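Local atomic coordinates of putative angiotensinogen (Lampetra fluviatilis, PDB entry 5INW), a protein that inhibits thrombin, with heparin bound to it promoting the reaction by a template mechanism, as a member of the serpin family. Residues A[174-179]-A[198-203]; A[203-208]-A[232-237]. The protein carries 1 engineered substitution. One frame throughout, in Å; residues are numbered along the deposited sequence.

How the interactions relate
Interaction 1 lies within the large mixed sheet of the serpin fold, whereas interaction 2 joins the loops before and after helix 208-221, which packs on that sheet; their centres lie about 13 Å apart. Interaction 1 pairs strand 168-179 with edge strand 200-203 and comes first along the chain. Val203 belongs to both, and the Phe205 ring bridges them, with Phe205 CZ 4.1 Å from Phe177 CB. Together they follow the chain from the sheet margin, around helix 208-221, to strand 238-251. That strand lies between strands 168-179 and 405-417, consistent with a loop-cleaved serpin whose reactive loop has inserted into the sheet.

Interaction 1 of 2, residues A[174-179]-A[198-203]; sequences NVVFSK and SNVRSV
Val176, Phe177 and Ser178 meet Arg201 and Val203 through a parallel ladder. Arg201 N donates to Val176 O at 2.9 Å, Arg201 O accepts Ser178 N at 2.9 Å, and Val203 N reaches Ser178 O at 2.8 Å. The first is the straightest, at 155° at the hydrogen, and the last the most bent, at 138°. Before the ladder, Ser198 OG receives only a weak bond from Val176 N; Ser198 OG in turn donates to Asn199 O at 2.8 Å, from above that carbonyl's plane.

Side chains meet on both faces of the pair. On one, Phe177 CG stands anti to its carbonyl carbon (chi1 -58°), which sets Phe177 CD1 3.8 Å from Val203 CG2 and near Arg201 CB; Val175 CG1 lies over one ring face, offset toward the rim. The guanidinium of Arg201 leads away from the strand pair. On the other face, Val200 CG1 packs against Ser178 CB at 3.6 Å.

Farther out, Met215 and Ile219 of helix 208-221 touch Phe177, while Leu184 touches Ser178 and Val200. Asn174 ties the start of the contact to Phe196 O through ND2 and to Asn244 through OD1. The unit is a beta-alpha-beta crossover, strand 168-179, helix 186-196, strand 200-203, at the margin of the main serpin sheet. Main-chain bonds thus supply its alignment, and the apolar groups of Phe177 and Val203, together with Val175, supply part of the surface that helix 208-221 packs on.

Interaction 2 of 2, residues A[203-208]-A[232-237]; sequences VDFGDS and SDVDTD
Phe205 lays the CD1 side of its ring against Val234, with Phe205 CD1 3.5 Å from Val234 CG2 and the two side chains crossing at about a right angle. Val234 CG2 approaches the ring obliquely and is also 4.0 Å from Phe205 CE1. Phe205 CB meets the backbone rather than a side chain: Asp235 O is 3.6 Å from it. Across one face of the ring, offset toward the rim, lies Val203 CB, and Met215 of helix 208-221 touches the ring as well.

Val234 divides its two methyls between two partners. With chi1 at 71°, Val234 CG1 sits between the backbone N and the carbonyl carbon and faces Ser208 CB at 3.8 Å, which leaves CG2, anti to the backbone N, for the phenyl ring. Ala211 and Val212 of helix 208-221 also touch this side chain. With both methyls gone, as in an alanine here, the space between Phe205 and Ser208 would probably be left partly unfilled and the ring less tightly held.

The two segments flank the helix that packs across the main sheet in serpins: 203-208 turns from strand 200-203 into helix 208-221, while the loop segment 232-237 lies on the route from that helix to strand 238-251. Asp207 occupies the N-cap position without a capping bond, its OD2 being bonded to Asn210 ND2, and it is the centre of an inverse gamma turn. Ser208, in the first turn, brings its CB to 3.4 Å from Val234 O.

Around Gly206 and Thr236 the packing is looser. Thr236 CG2 stands 4.1 Å from Gly206 CA, and Thr236 OG1 is 4.0 Å from Gly206 O, too far for a hydrogen bond. Within each segment there is one weak bond to a carboxylate, from Gly206 N to Asp204 OD1 and from Asp237 N to Asp235 OD2.

Interaction 1 of 2, residues A[174-179]-A[198-203]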
ATOM      1  N   ASN A 174       1.623  12.033  -6.549  1.00 42.70           N
ATOM      2  CA  ASN A 174       1.762  12.894  -5.384  1.00 41.18           C
ATOM      3  C   ASN A 174       1.232  14.297  -5.635  1.00 40.48           C
ATOM      4  O   ASN A 174       1.400  14.862  -6.706  1.00 40.01           O
ATOM      5  CB  ASN A 174       3.201  13.049  -5.011  1.00 41.59           C
ATOM      6  CG  ASN A 174       3.866  11.738  -4.801  1.00 42.07           C
ATOM      7  OD1 ASN A 174       3.514  10.953  -3.893  1.00 44.06           O
ATOM      8  ND2 ASN A 174       4.871  11.490  -5.614  1.00 43.63           N
ATOM      9  N   VAL A 175       0.609  14.865  -4.614  1.00 41.59           N
ATOM     10  CA  VAL A 175       0.099  16.235  -4.659  1.00 44.01           C
ATOM     11  C   VAL A 175       0.381  16.881  -3.339  1.00 41.86           C
ATOM     12  O   VAL A 175       0.258  16.218  -2.307  1.00 43.96           O
ATOM     13  CB  VAL A 175      -1.407  16.285  -4.952  1.00 47.43           C
ATOM     14  CG1 VAL A 175      -1.865  17.727  -5.080  1.00 52.10           C
ATOM     15  CG2 VAL A 175      -1.704  15.577  -6.274  1.00 50.36           C
ATOM     16  N   VAL A 176       0.840  18.130  -3.378  1.00 39.89           N
ATOM     17  CA  VAL A 176       1.166  18.860  -2.186  1.00 39.71           C
ATOM     18  C   VAL A 176       0.451  20.194  -2.185  1.00 41.68           C
ATOM     19  O   VAL A 176       0.682  21.091  -3.035  1.00 43.70           O
ATOM     20  CB  VAL A 176       2.689  19.067  -2.034  1.00 40.71           C
ATOM     21  CG1 VAL A 176       3.001  19.928  -0.814  1.00 40.62           C
ATOM     22  CG2 VAL A 176       3.428  17.711  -1.944  1.00 40.57           C
ATOM     23  N   PHE A 177      -0.410  20.361  -1.201  1.00 41.56           N
ATOM     24  CA  PHE A 177      -1.091  21.636  -1.003  1.00 43.51           C
ATOM     25  C   PHE A 177      -0.383  22.435   0.087  1.00 42.83           C
ATOM     26  O   PHE A 177       0.048  21.875   1.092  1.00 43.21           O
ATOM     27  CB  PHE A 177      -2.556  21.382  -0.625  1.00 43.36           C
ATOM     28  CG  PHE A 177      -3.307  20.589  -1.628  1.00 41.85           C
ATOM     29  CD1 PHE A 177      -3.749  21.186  -2.801  1.00 40.30           C
ATOM     30  CD2 PHE A 177      -3.564  19.213  -1.405  1.00 43.12           C
ATOM     31  CE1 PHE A 177      -4.472  20.474  -3.740  1.00 41.77           C
ATOM     32  CE2 PHE A 177      -4.297  18.469  -2.362  1.00 43.84           C
ATOM     33  CZ  PHE A 177      -4.741  19.110  -3.547  1.00 43.45           C
ATOM     34  N   SER A 178      -0.344  23.743  -0.072  1.00 45.19           N
ATOM     35  CA  SER A 178       0.317  24.627   0.889  1.00 46.69           C
ATOM     36  C   SER A 178      -0.556  25.836   1.243  1.00 48.19           C
ATOM     37  O   SER A 178      -1.295  26.360   0.394  1.00 43.98           O
ATOM     38  CB  SER A 178       1.674  25.055   0.306  1.00 47.65           C
ATOM     39  OG  SER A 178       2.238  26.129   1.020  1.00 50.99           O
ATOM     40  N   LYS A 179      -0.429  26.298   2.496  1.00 52.50           N
ATOM     41  CA  LYS A 179      -1.119  27.554   2.956  1.00 58.28           C
ATOM     42  C   LYS A 179      -0.786  28.745   2.074  1.00 59.17           C
ATOM     43  O   LYS A 179       0.366  28.936   1.669  1.00 58.37           O
ATOM     44  CB  LYS A 179      -0.770  27.905   4.387  1.00 60.11           C
ATOM     45  CG  LYS A 179      -1.715  28.862   5.070  1.00 63.89           C
ATOM     46  CD  LYS A 179      -1.233  29.137   6.494  1.00 67.31           C
ATOM     47  CE  LYS A 179      -2.357  29.521   7.449  1.00 71.39           C
ATOM     48  NZ  LYS A 179      -2.858  30.905   7.229  1.00 74.60           N
ATOM     49  N   SER A 198       5.429  16.509  -8.208  1.00 51.35           N
ATOM     50  CA  SER A 198       4.344  17.367  -7.735  1.00 51.75           C
ATOM     51  C   SER A 198       4.785  18.798  -7.791  1.00 53.01           C
ATOM     52  O   SER A 198       5.821  19.145  -7.268  1.00 54.53           O
ATOM     53  CB  SER A 198       3.962  17.066  -6.297  1.00 52.58           C
ATOM     54  OG  SER A 198       2.883  17.928  -5.940  1.00 55.17           O
ATOM     55  N   ASN A 199       3.985  19.630  -8.432  1.00 56.26           N
ATOM     56  CA  ASN A 199       4.017  21.062  -8.181  1.00 58.18           C
ATOM     57  C   ASN A 199       3.128  21.371  -7.041  1.00 56.72           C
ATOM     58  O   ASN A 199       2.267  20.568  -6.723  1.00 62.97           O
ATOM     59  CB  ASN A 199       3.662  21.862  -9.394  1.00 60.74           C
ATOM     60  CG  ASN A 199       4.902  22.221 -10.192  1.00 66.26           C
ATOM     61  OD1 ASN A 199       5.187  21.588 -11.196  1.00 66.49           O
ATOM     62  ND2 ASN A 199       5.692  23.217  -9.702  1.00 71.52           N
ATOM     63  N   VAL A 200       3.465  22.432  -6.322  1.00 56.34           N
ATOM     64  CA  VAL A 200       2.835  22.751  -5.048  1.00 55.52           C
ATOM     65  C   VAL A 200       1.722  23.666  -5.364  1.00 54.03           C
ATOM     66  O   VAL A 200       1.959  24.664  -5.995  1.00 51.41           O
ATOM     67  CB  VAL A 200       3.796  23.492  -4.087  1.00 55.94           C
ATOM     68  CG1 VAL A 200       3.048  23.994  -2.856  1.00 56.29           C
ATOM     69  CG2 VAL A 200       4.919  22.576  -3.666  1.00 54.71           C
ATOM     70  N   ARG A 201       0.510  23.299  -4.970  1.00 56.51           N
ATOM     71  CA  ARG A 201      -0.661  24.155  -5.207  1.00 59.22           C
ATOM     72  C   ARG A 201      -0.970  24.848  -3.885  1.00 56.65           C
ATOM     73  O   ARG A 201      -0.954  24.214  -2.833  1.00 56.17           O
ATOM     74  CB  ARG A 201      -1.871  23.350  -5.743  1.00 62.48           C
ATOM     75  CG  ARG A 201      -1.632  22.442  -6.973  1.00 68.04           C
ATOM     76  CD  ARG A 201      -1.143  23.176  -8.234  1.00 77.07           C
ATOM     77  NE  ARG A 201      -0.334  22.347  -9.172  1.00 83.58           N
ATOM     78  CZ  ARG A 201       0.067  22.712 -10.409  1.00 86.32           C
ATOM     79  NH1 ARG A 201      -0.235  23.905 -10.910  1.00 91.50           N
ATOM     80  NH2 ARG A 201       0.777  21.876 -11.170  1.00 87.16           N
ATOM     81  N   SER A 202      -1.210  26.150  -3.928  1.00 55.28           N
ATOM     82  CA  SER A 202      -1.583  26.893  -2.724  1.00 55.49           C
ATOM     83  C   SER A 202      -3.110  26.935  -2.506  1.00 54.01           C
ATOM     84  O   SER A 202      -3.886  26.783  -3.442  1.00 50.79           O
ATOM     85  CB  SER A 202      -0.999  28.301  -2.735  1.00 55.13           C
ATOM     86  OG  SER A 202      -1.362  28.936  -3.912  1.00 58.40           O
ATOM     87  N   VAL A 203      -3.510  27.078  -1.238  1.00 53.79           N
ATOM     88  CA  VAL A 203      -4.907  26.940  -0.840  1.00 53.26           C
ATOM     89  C   VAL A 203      -5.184  27.789   0.352  1.00 54.67           C
ATOM     90  O   VAL A 203      -4.298  27.960   1.203  1.00 54.17           O
ATOM     91  CB  VAL A 203      -5.232  25.508  -0.419  1.00 51.59           C
ATOM     92  CG1 VAL A 203      -6.676  25.377   0.046  1.00 52.19           C
ATOM     93  CG2 VAL A 203      -4.977  24.553  -1.559  1.00 50.90           C
TER

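Interaction 2 of 2, residues A[203-208]-A[232-237]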
ATOM      1  N   VAL A 203      -3.510  27.078  -1.238  1.00 53.79           N
ATOM      2  CA  VAL A 203      -4.907  26.940  -0.840  1.00 53.26           C
ATOM      3  C   VAL A 203      -5.184  27.789   0.352  1.00 54.67           C
ATOM      4  O   VAL A 203      -4.298  27.960   1.203  1.00 54.17           O
ATOM      5  CB  VAL A 203      -5.232  25.508  -0.419  1.00 51.59           C
ATOM      6  CG1 VAL A 203      -6.676  25.377   0.046  1.00 52.19           C
ATOM      7  CG2 VAL A 203      -4.977  24.553  -1.559  1.00 50.90           C
ATOM      8  N   ASP A 204      -6.403  28.347   0.384  1.00 56.79           N
ATOM      9  CA  ASP A 204      -6.899  29.106   1.517  1.00 58.86           C
ATOM     10  C   ASP A 204      -7.601  28.093   2.409  1.00 59.60           C
ATOM     11  O   ASP A 204      -8.780  27.792   2.224  1.00 63.66           O
ATOM     12  CB  ASP A 204      -7.840  30.212   1.050  1.00 61.45           C
ATOM     13  CG  ASP A 204      -8.339  31.112   2.193  1.00 64.87           C
ATOM     14  OD1 ASP A 204      -7.991  30.914   3.376  1.00 62.75           O
ATOM     15  OD2 ASP A 204      -9.113  32.045   1.893  1.00 69.37           O
ATOM     16  N   PHE A 205      -6.865  27.534   3.363  1.00 58.82           N
ATOM     17  CA  PHE A 205      -7.438  26.561   4.293  1.00 58.72           C
ATOM     18  C   PHE A 205      -8.337  27.243   5.308  1.00 61.91           C
ATOM     19  O   PHE A 205      -9.044  26.540   6.033  1.00 71.50           O
ATOM     20  CB  PHE A 205      -6.346  25.788   5.057  1.00 57.26           C
ATOM     21  CG  PHE A 205      -5.396  25.011   4.177  1.00 54.65           C
ATOM     22  CD1 PHE A 205      -5.819  23.910   3.494  1.00 52.34           C
ATOM     23  CD2 PHE A 205      -4.046  25.359   4.103  1.00 55.88           C
ATOM     24  CE1 PHE A 205      -4.932  23.166   2.734  1.00 51.24           C
ATOM     25  CE2 PHE A 205      -3.155  24.613   3.344  1.00 53.06           C
ATOM     26  CZ  PHE A 205      -3.602  23.510   2.662  1.00 51.64           C
ATOM     27  N   GLY A 206      -8.225  28.569   5.460  1.00 61.93           N
ATOM     28  CA  GLY A 206      -9.114  29.350   6.327  1.00 64.16           C
ATOM     29  C   GLY A 206     -10.582  29.200   5.945  1.00 64.47           C
ATOM     30  O   GLY A 206     -11.413  28.922   6.792  1.00 66.30           O
ATOM     31  N   ASP A 207     -10.880  29.366   4.667  1.00 64.95           N
ATOM     32  CA  ASP A 207     -12.174  29.039   4.108  1.00 66.09           C
ATOM     33  C   ASP A 207     -12.213  27.560   3.820  1.00 68.49           C
ATOM     34  O   ASP A 207     -12.089  27.140   2.675  1.00 68.99           O
ATOM     35  CB  ASP A 207     -12.377  29.829   2.823  1.00 67.74           C
ATOM     36  CG  ASP A 207     -13.756  29.620   2.205  1.00 70.61           C
ATOM     37  OD1 ASP A 207     -14.621  28.857   2.783  1.00 70.13           O
ATOM     38  OD2 ASP A 207     -13.945  30.234   1.117  1.00 69.27           O
ATOM     39  N   SER A 208     -12.426  26.758   4.859  1.00 74.91           N
ATOM     40  CA  SER A 208     -12.196  25.299   4.776  1.00 79.04           C
ATOM     41  C   SER A 208     -13.237  24.429   4.027  1.00 78.64           C
ATOM     42  O   SER A 208     -12.882  23.346   3.532  1.00 76.66           O
ATOM     43  CB  SER A 208     -11.976  24.728   6.181  1.00 82.94           C
ATOM     44  OG  SER A 208     -13.179  24.782   6.933  1.00 91.05           O
ATOM     45  N   SER A 232     -11.510  14.821   3.599  1.00 70.02           N
ATOM     46  CA  SER A 232     -12.791  15.040   4.294  1.00 74.68           C
ATOM     47  C   SER A 232     -12.851  16.365   5.051  1.00 78.12           C
ATOM     48  O   SER A 232     -13.894  17.010   5.060  1.00 87.51           O
ATOM     49  CB  SER A 232     -13.058  13.902   5.281  1.00 74.51           C
ATOM     50  OG  SER A 232     -11.923  13.669   6.104  1.00 70.24           O
ATOM     51  N   ASP A 233     -11.732  16.776   5.648  1.00 77.54           N
ATOM     52  CA  ASP A 233     -11.702  17.873   6.613  1.00 82.53           C
ATOM     53  C   ASP A 233     -10.324  18.512   6.543  1.00 79.72           C
ATOM     54  O   ASP A 233      -9.345  17.845   6.209  1.00 79.70           O
ATOM     55  CB  ASP A 233     -11.992  17.285   8.026  1.00 90.87           C
ATOM     56  CG  ASP A 233     -12.686  18.257   9.007  1.00102.77           C
ATOM     57  OD1 ASP A 233     -12.530  19.495   8.912  1.00116.57           O
ATOM     58  OD2 ASP A 233     -13.349  17.753   9.949  1.00109.31           O
ATOM     59  N   VAL A 234     -10.255  19.796   6.878  1.00 80.98           N
ATOM     60  CA  VAL A 234      -8.994  20.527   6.963  1.00 76.17           C
ATOM     61  C   VAL A 234      -9.108  21.661   7.967  1.00 79.46           C
ATOM     62  O   VAL A 234     -10.018  22.486   7.891  1.00 81.05           O
ATOM     63  CB  VAL A 234      -8.553  21.045   5.573  1.00 75.25           C
ATOM     64  CG1 VAL A 234      -9.440  22.186   5.078  1.00 79.65           C
ATOM     65  CG2 VAL A 234      -7.101  21.470   5.583  1.00 73.87           C
ATOM     66  N   ASP A 235      -8.176  21.687   8.913  1.00 85.10           N
ATOM     67  CA  ASP A 235      -8.049  22.765   9.910  1.00 88.34           C
ATOM     68  C   ASP A 235      -7.687  24.105   9.234  1.00 88.53           C
ATOM     69  O   ASP A 235      -7.036  24.127   8.178  1.00 85.90           O
ATOM     70  CB  ASP A 235      -6.958  22.373  10.933  1.00 92.87           C
ATOM     71  CG  ASP A 235      -7.180  22.964  12.301  1.00100.21           C
ATOM     72  OD1 ASP A 235      -8.177  22.594  12.958  1.00112.20           O
ATOM     73  OD2 ASP A 235      -6.332  23.767  12.748  1.00106.65           O
ATOM     74  N   THR A 236      -8.151  25.212   9.817  1.00 92.43           N
ATOM     75  CA  THR A 236      -7.714  26.584   9.454  1.00 92.69           C
ATOM     76  C   THR A 236      -6.196  26.763   9.589  1.00 88.46           C
ATOM     77  O   THR A 236      -5.524  27.278   8.668  1.00 87.59           O
ATOM     78  CB  THR A 236      -8.412  27.597  10.393  1.00 99.82           C
ATOM     79  OG1 THR A 236      -9.835  27.496  10.198  1.00102.66           O
ATOM     80  CG2 THR A 236      -7.910  29.086  10.190  1.00 99.43           C
ATOM     81  N   ASP A 237      -5.680  26.301  10.733  1.00 82.25           N
ATOM     82  CA  ASP A 237      -4.248  26.374  11.067  1.00 82.28           C
ATOM     83  C   ASP A 237      -3.411  25.283  10.397  1.00 73.01           C
ATOM     84  O   ASP A 237      -2.246  25.080  10.731  1.00 75.05           O
ATOM     85  CB  ASP A 237      -4.042  26.301  12.591  1.00 89.18           C
ATOM     86  CG  ASP A 237      -4.799  27.412  13.367  1.00 97.51           C
ATOM     87  OD1 ASP A 237      -5.618  28.178  12.764  1.00103.84           O
ATOM     88  OD2 ASP A 237      -4.564  27.503  14.601  1.00 97.00           O
TER